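Local coordinates for protein probable ubiquitin-conjugating enzyme E2-19 kDa (PDB 1PZV) that probably catalyses the covalent attachment of ubiquitin to other proteins, taking ubiquitin over from the activating enzyme E1 as a thioester, at residues Asn31-Tyr34 against Lys35-Val38; Pro43-Thr46 against Leu47-Gly51; Val112-Val115 against Glu116-Leu119; Tyr147-Phe150 against Lys151-Ala155. All coordinates share one frame; numbering follows the deposited sequence.

In the fold
The four contacts are local ones, strung in series along a single ubiquitin-conjugating (UBC) fold, and they pair up in space. Contact 1, at the start of strand 35-41, touches contact 3, at the start of helix 115-127, where Trp-36 CZ3 packs on Val-115 CG1 at 3.7 Å. Contact 2, the loop leaving the same strand, touches contact 4 on helix 147-161, with Leu-47 CD1 3.6 Å from Phe-150 CE2. The centres of contacts 1 and 4 lie about 33 Å apart, on opposite sides of the centre of the chain. Cys-88, the predicted thioester cysteine, is about 12 Å from Ile-118 of contact 3, measured between side chains.

Contact 1 (Asn31-Tyr34 against Lys35-Val38); sequences NDIY and KWEV
Asp-32 to Lys-35 form a type I beta turn, closed by a weak hydrogen bond from Lys-35 N to Asp-32 O at 3.4 Å, and the chain runs from it straight into strand 35-41. The stronger bond comes from a side chain: Trp-36 NE1 donates to Ile-33 O at 2.9 Å. The acceptor lies almost in the indole plane, only 3° out of it, whereas the donor stands above the carbonyl plane of Ile-33, 44° out of it. With CG beside the backbone N, Trp-36 brings the nitrogen edge of its indole to the turn, and the bond helps to set which way that edge faces. Asp-32 works from the other end. Its CG stands anti to the backbone N (chi1 176°), which carries OD1 to Tyr-34 N for a weak hydrogen bond of 3.4 Å, in the manner of an Asx turn. The same OD1 sits in plane at the edge of the Tyr-34 ring. The second oxygen, OD2, touches the aliphatic stem of Lys-35, 3.4 Å from CG and 3.6 Å from CD. The charged ends do not meet: Lys-35 bends at chi3 and chi4, and NZ stays 6.0 Å from Asp-32 OD2; its amino group makes a long, weak ion pair with Asp-58 instead. The Tyr-34 hydroxyl is hydrogen-bonded to that of Ser-4, and its ring has a cation-pi contact with Arg-61. The turn ends the loop between strands 23-27 and 35-41, with Ile-33 and Trp-36 packed on Leu-12 of helix 5-17 and on Leu-27 of strand 23-27.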
# COMPACT_ATOMS: atom_id res chain seq x y z
N ASN A 31 -15.71 -15.48 3.04
CA ASN A 31 -16.16 -15.77 4.40
C ASN A 31 -15.10 -15.42 5.44
O ASN A 31 -15.13 -15.92 6.56
CB ASN A 31 -16.55 -17.24 4.53
CG ASN A 31 -17.72 -17.62 3.62
OD1 ASN A 31 -18.66 -16.85 3.45
ND2 ASN A 31 -17.66 -18.82 3.05
N ASP A 32 -14.16 -14.56 5.06
CA ASP A 32 -13.08 -14.13 5.95
C ASP A 32 -12.73 -12.65 5.75
O ASP A 32 -11.82 -12.30 4.99
CB ASP A 32 -11.84 -14.99 5.73
CG ASP A 32 -10.67 -14.52 6.56
OD1 ASP A 32 -10.92 -14.04 7.68
OD2 ASP A 32 -9.51 -14.64 6.10
N ILE A 33 -13.45 -11.80 6.46
CA ILE A 33 -13.28 -10.35 6.38
C ILE A 33 -11.92 -9.83 6.85
O ILE A 33 -11.70 -8.62 6.86
CB ILE A 33 -14.38 -9.64 7.18
CG1 ILE A 33 -14.52 -8.19 6.71
CG2 ILE A 33 -14.06 -9.71 8.67
CD1 ILE A 33 -14.99 -8.06 5.30
N TYR A 34 -11.00 -10.72 7.21
CA TYR A 34 -9.69 -10.30 7.69
C TYR A 34 -8.55 -10.31 6.66
O TYR A 34 -7.41 -9.96 7.00
CB TYR A 34 -9.30 -11.12 8.92
CG TYR A 34 -10.15 -10.82 10.14
CD1 TYR A 34 -9.82 -9.76 11.01
CD2 TYR A 34 -11.31 -11.54 10.40
CE1 TYR A 34 -10.64 -9.43 12.10
CE2 TYR A 34 -12.14 -11.22 11.49
CZ TYR A 34 -11.80 -10.17 12.34
OH TYR A 34 -12.63 -9.84 13.39
N LYS A 35 -8.85 -10.72 5.43
CA LYS A 35 -7.85 -10.74 4.34
C LYS A 35 -8.40 -10.03 3.12
O LYS A 35 -9.28 -10.55 2.43
CB LYS A 35 -7.50 -12.17 3.94
CG LYS A 35 -6.73 -12.96 4.98
CD LYS A 35 -6.33 -14.35 4.43
CE LYS A 35 -5.28 -14.24 3.32
NZ LYS A 35 -4.03 -13.61 3.82
N TRP A 36 -7.88 -8.84 2.84
CA TRP A 36 -8.34 -8.06 1.69
C TRP A 36 -7.38 -8.07 0.51
O TRP A 36 -6.16 -8.05 0.69
CB TRP A 36 -8.53 -6.59 2.09
CG TRP A 36 -9.60 -6.35 3.11
CD1 TRP A 36 -10.05 -7.23 4.05
CD2 TRP A 36 -10.31 -5.13 3.32
NE1 TRP A 36 -11.00 -6.63 4.83
CE2 TRP A 36 -11.19 -5.34 4.40
CE3 TRP A 36 -10.31 -3.88 2.68
CZ2 TRP A 36 -12.04 -4.34 4.88
CZ3 TRP A 36 -11.15 -2.89 3.16
CH2 TRP A 36 -12.02 -3.13 4.23
N GLU A 37 -7.95 -8.11 -0.69
CA GLU A 37 -7.15 -8.05 -1.90
C GLU A 37 -7.44 -6.66 -2.47
O GLU A 37 -8.58 -6.37 -2.84
CB GLU A 37 -7.57 -9.13 -2.91
CG GLU A 37 -9.08 -9.24 -3.15
CD GLU A 37 -9.44 -10.20 -4.30
OE1 GLU A 37 -8.74 -11.23 -4.48
OE2 GLU A 37 -10.45 -9.92 -5.00
N VAL A 38 -6.43 -5.79 -2.53
CA VAL A 38 -6.67 -4.45 -3.05
C VAL A 38 -5.87 -4.08 -4.30
O VAL A 38 -4.66 -4.24 -4.34
CB VAL A 38 -6.42 -3.37 -1.96
CG1 VAL A 38 -7.00 -3.84 -0.62
CG2 VAL A 38 -4.94 -3.04 -1.84

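Contact 2 (Pro43-Thr46 against Leu47-Gly51); sequences PPDT and LYEGG
Asp-45 and Glu-49 are joined by a side-chain-to-backbone hydrogen bond: Asp-45 N donates to Glu-49 OE1 at 3.2 Å and 164°, nearly straight at the hydrogen, and meets the oxygen from above the carboxylate plane. A second set of hydrogen bonds centres on Thr-46. Its OG1, set between the backbone N and the carbonyl carbon (chi1 78°), turns inward across the loop, gives its proton to Pro-43 O at 2.7 Å and receives a weak bond from Tyr-48 N at 3.1 Å. One hydroxyl thus ties together both limbs of the bend. This oxygen also lies near the plane of the Tyr-48 ring, at its edge. Van der Waals contact adds to this: Glu-49 bends at chi2 back over the loop, its CG against Thr-46 O and its carboxylate carbon CD 3.8 Å from Pro-44 CA. Two like charges lie close: Asp-45 OD2 is 4.1 Å from Glu-49 OE1, the two carboxylates side by side with planes 53° apart, and each is likely to raise the other's affinity for a proton. Tyr-48 sends its hydroxyl elsewhere, to Trp-77 O and His-78 ND1, while Pro-43 packs on Ile-123 and Leu-126 of helix 115-127. The whole is the bend between strands 35-41 and 52-58, two successive antiparallel strands of the meander sheet of the UBC fold.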
# COMPACT_ATOMS: atom_id res chain seq x y z
N PRO A 43 -0.84 6.33 -8.94
CA PRO A 43 -1.35 7.69 -9.03
C PRO A 43 -0.74 8.46 -10.18
O PRO A 43 0.40 8.22 -10.57
CB PRO A 43 -0.96 8.30 -7.68
CG PRO A 43 -0.93 7.12 -6.76
CD PRO A 43 -0.26 6.06 -7.62
N PRO A 44 -1.50 9.39 -10.76
CA PRO A 44 -1.02 10.20 -11.88
C PRO A 44 0.02 11.23 -11.42
O PRO A 44 -0.09 11.81 -10.34
CB PRO A 44 -2.30 10.86 -12.40
CG PRO A 44 -3.11 11.04 -11.14
CD PRO A 44 -2.91 9.70 -10.45
N ASP A 45 1.03 11.45 -12.26
CA ASP A 45 2.10 12.39 -11.98
C ASP A 45 3.09 11.82 -10.98
O ASP A 45 3.68 12.55 -10.17
CB ASP A 45 1.54 13.73 -11.47
CG ASP A 45 0.87 14.54 -12.58
OD1 ASP A 45 0.45 15.68 -12.30
OD2 ASP A 45 0.76 14.05 -13.73
N THR A 46 3.25 10.50 -11.04
CA THR A 46 4.18 9.77 -10.19
C THR A 46 4.74 8.71 -11.12
O THR A 46 4.12 8.41 -12.15
CB THR A 46 3.48 9.07 -8.97
OG1 THR A 46 2.84 7.87 -9.41
CG2 THR A 46 2.44 9.98 -8.34
N LEU A 47 5.90 8.15 -10.80
CA LEU A 47 6.51 7.13 -11.64
C LEU A 47 5.59 5.93 -11.77
O LEU A 47 5.70 5.13 -12.71
CB LEU A 47 7.86 6.71 -11.08
CG LEU A 47 8.88 7.84 -11.08
CD1 LEU A 47 10.18 7.33 -10.49
CD2 LEU A 47 9.07 8.36 -12.50
N TYR A 48 4.70 5.80 -10.80
CA TYR A 48 3.75 4.71 -10.82
C TYR A 48 2.50 5.38 -11.36
O TYR A 48 1.79 6.06 -10.62
CB TYR A 48 3.56 4.19 -9.40
CG TYR A 48 4.86 4.06 -8.64
CD1 TYR A 48 5.53 5.18 -8.15
CD2 TYR A 48 5.44 2.80 -8.42
CE1 TYR A 48 6.74 5.06 -7.46
CE2 TYR A 48 6.65 2.67 -7.73
CZ TYR A 48 7.29 3.80 -7.26
OH TYR A 48 8.50 3.67 -6.60
N GLU A 49 2.25 5.24 -12.66
CA GLU A 49 1.09 5.86 -13.27
C GLU A 49 0.09 4.88 -13.83
O GLU A 49 -1.11 4.92 -13.48
CB GLU A 49 1.51 6.81 -14.38
CG GLU A 49 1.55 8.26 -13.97
CD GLU A 49 0.93 9.17 -15.03
OE1 GLU A 49 1.39 10.32 -15.18
OE2 GLU A 49 -0.03 8.73 -15.70
N GLY A 50 0.56 3.99 -14.70
CA GLY A 50 -0.34 3.01 -15.29
C GLY A 50 -0.24 1.68 -14.58
O GLY A 50 -0.60 0.64 -15.12
N GLY A 51 0.26 1.71 -13.35
CA GLY A 51 0.42 0.48 -12.62
C GLY A 51 -0.81 -0.11 -11.97
O GLY A 51 -1.59 0.59 -11.33

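Contact 3 (Val112-Val115 against Glu116-Leu119); sequences VHTV and ETIL
Thr-114 and Thr-117 make the capping box that starts helix 115-127, Thr-114 being the N-cap. Thr-114 N donates to Thr-117 OG1 at 3.2 Å, almost straight at 174°; in return Thr-117 N gives a weak bond to Thr-114 OG1 at 3.3 Å. Side-chain oxygens thus meet both N-H groups, one of them weakly. The torsion of Thr-117 (chi1 -55°) splits its two branches between tasks: OG1 faces the N-cap, while CG2 lies over one face of the His-113 imidazole, a CH-pi contact 3.9 Å from the ring centroid. A valine in place of Thr-117 would probably leave Thr-114 N without its side-chain acceptor and the box open on one side. Regular helix bonds take over at once, from Ile-118 N to Thr-114 O and from Leu-119 N to Val-115 O at 2.8 Å. On the buried side Val-115 CG1 lies alongside Leu-119 CG at 4.1 Å, near Gln-11 and Met-15 of helix 5-17, and Ile-118 packs on Pro-68 and Trp-109. Such reciprocal bonds between N-cap and N3 define the capping box, here at the start of the helix that follows the active-site region of the UBC fold.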
# COMPACT_ATOMS: atom_id res chain seq x y z
N VAL A 112 -8.52 5.45 15.84
CA VAL A 112 -9.53 6.20 15.10
C VAL A 112 -9.25 6.16 13.60
O VAL A 112 -10.02 6.71 12.80
CB VAL A 112 -9.60 7.71 15.54
CG1 VAL A 112 -10.01 7.81 17.01
CG2 VAL A 112 -8.26 8.40 15.31
N HIS A 113 -8.15 5.51 13.21
CA HIS A 113 -7.81 5.41 11.79
C HIS A 113 -8.63 4.34 11.06
O HIS A 113 -9.10 3.38 11.66
CB HIS A 113 -6.31 5.13 11.59
CG HIS A 113 -5.42 6.31 11.86
ND1 HIS A 113 -5.82 7.61 11.64
CD2 HIS A 113 -4.14 6.39 12.29
CE1 HIS A 113 -4.83 8.44 11.92
NE2 HIS A 113 -3.79 7.72 12.31
N THR A 114 -8.77 4.52 9.75
CA THR A 114 -9.53 3.58 8.92
C THR A 114 -8.73 3.10 7.71
O THR A 114 -7.63 3.61 7.42
CB THR A 114 -10.84 4.21 8.40
OG1 THR A 114 -10.52 5.24 7.46
CG2 THR A 114 -11.63 4.80 9.54
N VAL A 115 -9.28 2.10 7.02
CA VAL A 115 -8.65 1.55 5.84
C VAL A 115 -8.41 2.73 4.91
O VAL A 115 -7.38 2.82 4.23
CB VAL A 115 -9.56 0.52 5.15
CG1 VAL A 115 -8.91 -0.00 3.88
CG2 VAL A 115 -9.85 -0.63 6.11
N GLU A 116 -9.37 3.65 4.93
CA GLU A 116 -9.29 4.85 4.12
C GLU A 116 -8.02 5.62 4.44
O GLU A 116 -7.31 6.05 3.53
CB GLU A 116 -10.51 5.73 4.37
CG GLU A 116 -10.47 7.07 3.62
CD GLU A 116 -11.65 7.97 3.94
OE1 GLU A 116 -11.69 9.09 3.38
OE2 GLU A 116 -12.53 7.57 4.74
N THR A 117 -7.74 5.79 5.72
CA THR A 117 -6.54 6.50 6.17
C THR A 117 -5.29 5.82 5.61
O THR A 117 -4.40 6.47 5.05
CB THR A 117 -6.45 6.52 7.72
OG1 THR A 117 -7.65 7.09 8.27
CG2 THR A 117 -5.26 7.38 8.18
N ILE A 118 -5.23 4.51 5.76
CA ILE A 118 -4.11 3.72 5.25
C ILE A 118 -3.98 3.95 3.76
O ILE A 118 -2.92 4.37 3.28
CB ILE A 118 -4.34 2.21 5.49
CG1 ILE A 118 -4.30 1.91 6.98
CG2 ILE A 118 -3.27 1.39 4.78
CD1 ILE A 118 -4.74 0.52 7.34
N LEU A 119 -5.06 3.69 3.01
CA LEU A 119 -5.00 3.86 1.57
C LEU A 119 -4.54 5.26 1.16
O LEU A 119 -3.80 5.42 0.18
CB LEU A 119 -6.35 3.51 0.94
CG LEU A 119 -6.75 2.03 1.06
CD1 LEU A 119 -7.97 1.76 0.18
CD2 LEU A 119 -5.60 1.15 0.64

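Contact 4 (Tyr147-Phe150 against Lys151-Ala155); sequences YAEF and KKKVA
Phe-150 O is gripped by two backbone N-H groups of the next turn, Lys-153 N at 2.9 Å and Val-154 N at 3.0 Å. The second comes in nearly along the C=O axis, the regular helix bond; the first stands above the carbonyl plane, 65° out of it. Lys-153 N also donates weakly to Glu-149 O. Lys-153 then bends at chi2 and chi4, which carries its end across the Glu-149 side chain: NZ makes a salt bridge with Glu-149 OE2 at 3.5 Å besides a weak hydrogen bond to Gln-156. A methionine here would probably leave the Glu-149 carboxylate without this charge partner and more free to turn. One turn apart, two CH-pi contacts repeat. Lys-151 CG stands over one face of the Tyr-147 ring, 4.1 Å from its centroid, and the chain runs on across it to CE, 3.5 Å from Tyr-147 CE2. Val-154 CG2 lies over a face of Phe-150, 24° off the ring normal. Phe-150 and Val-154 lie on the inner side of helix 147-161: Phe-150 packs on Met-142 and Gln-143 of helix 137-144 and meets the Trp-77 ring, while Val-154 rests on Leu-47 and Tyr-48 of the loop between strands 35-41 and 52-58.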
# COMPACT_ATOMS: atom_id res chain seq x y z
N TYR A 147 19.17 8.21 -10.50
CA TYR A 147 17.77 8.41 -10.83
C TYR A 147 17.45 7.83 -12.20
O TYR A 147 16.32 7.42 -12.48
CB TYR A 147 17.45 9.90 -10.82
CG TYR A 147 15.98 10.22 -10.90
CD1 TYR A 147 15.09 9.68 -9.97
CD2 TYR A 147 15.49 11.08 -11.87
CE1 TYR A 147 13.74 10.01 -10.00
CE2 TYR A 147 14.14 11.42 -11.91
CZ TYR A 147 13.27 10.88 -10.97
OH TYR A 147 11.95 11.23 -10.99
N ALA A 148 18.47 7.80 -13.05
CA ALA A 148 18.35 7.29 -14.41
C ALA A 148 17.77 5.88 -14.49
O ALA A 148 16.70 5.67 -15.06
CB ALA A 148 19.72 7.31 -15.09
N GLU A 149 18.48 4.92 -13.92
CA GLU A 149 18.05 3.54 -13.95
C GLU A 149 16.81 3.27 -13.11
O GLU A 149 16.06 2.32 -13.39
CB GLU A 149 19.18 2.63 -13.50
CG GLU A 149 19.03 1.21 -13.99
CD GLU A 149 19.65 0.21 -13.04
OE1 GLU A 149 20.82 0.41 -12.66
OE2 GLU A 149 18.96 -0.78 -12.68
N PHE A 150 16.60 4.09 -12.09
CA PHE A 150 15.45 3.94 -11.20
C PHE A 150 14.12 4.07 -11.93
O PHE A 150 13.27 3.18 -11.85
CB PHE A 150 15.51 4.96 -10.06
CG PHE A 150 14.40 4.80 -9.05
CD1 PHE A 150 14.45 3.79 -8.10
CD2 PHE A 150 13.30 5.65 -9.06
CE1 PHE A 150 13.41 3.63 -7.17
CE2 PHE A 150 12.26 5.50 -8.14
CZ PHE A 150 12.31 4.49 -7.20
N LYS A 151 13.93 5.18 -12.64
CA LYS A 151 12.69 5.38 -13.38
C LYS A 151 12.52 4.24 -14.36
O LYS A 151 11.41 3.80 -14.64
CB LYS A 151 12.72 6.70 -14.16
CG LYS A 151 12.53 7.94 -13.29
CD LYS A 151 12.24 9.19 -14.11
CE LYS A 151 13.45 9.66 -14.90
NZ LYS A 151 13.20 10.96 -15.59
N LYS A 152 13.65 3.76 -14.88
CA LYS A 152 13.67 2.68 -15.85
C LYS A 152 13.18 1.37 -15.23
O LYS A 152 12.60 0.53 -15.92
CB LYS A 152 15.09 2.51 -16.40
CG LYS A 152 15.21 1.61 -17.62
CD LYS A 152 16.67 1.32 -17.94
CE LYS A 152 16.81 0.11 -18.86
NZ LYS A 152 18.24 -0.29 -19.04
N LYS A 153 13.41 1.19 -13.94
CA LYS A 153 12.98 -0.02 -13.25
C LYS A 153 11.52 0.08 -12.79
O LYS A 153 10.82 -0.94 -12.72
CB LYS A 153 13.90 -0.31 -12.07
CG LYS A 153 15.30 -0.67 -12.51
CD LYS A 153 15.29 -1.95 -13.34
CE LYS A 153 16.53 -2.10 -14.21
NZ LYS A 153 16.58 -1.07 -15.29
N VAL A 154 11.08 1.29 -12.46
CA VAL A 154 9.70 1.49 -12.05
C VAL A 154 8.86 1.16 -13.29
O VAL A 154 7.82 0.51 -13.19
CB VAL A 154 9.41 2.97 -11.62
CG1 VAL A 154 7.96 3.12 -11.20
CG2 VAL A 154 10.31 3.37 -10.48
N ALA A 155 9.34 1.59 -14.45
CA ALA A 155 8.64 1.34 -15.71
C ALA A 155 8.54 -0.16 -15.97
O ALA A 155 7.55 -0.64 -16.53
CB ALA A 155 9.37 2.02 -16.85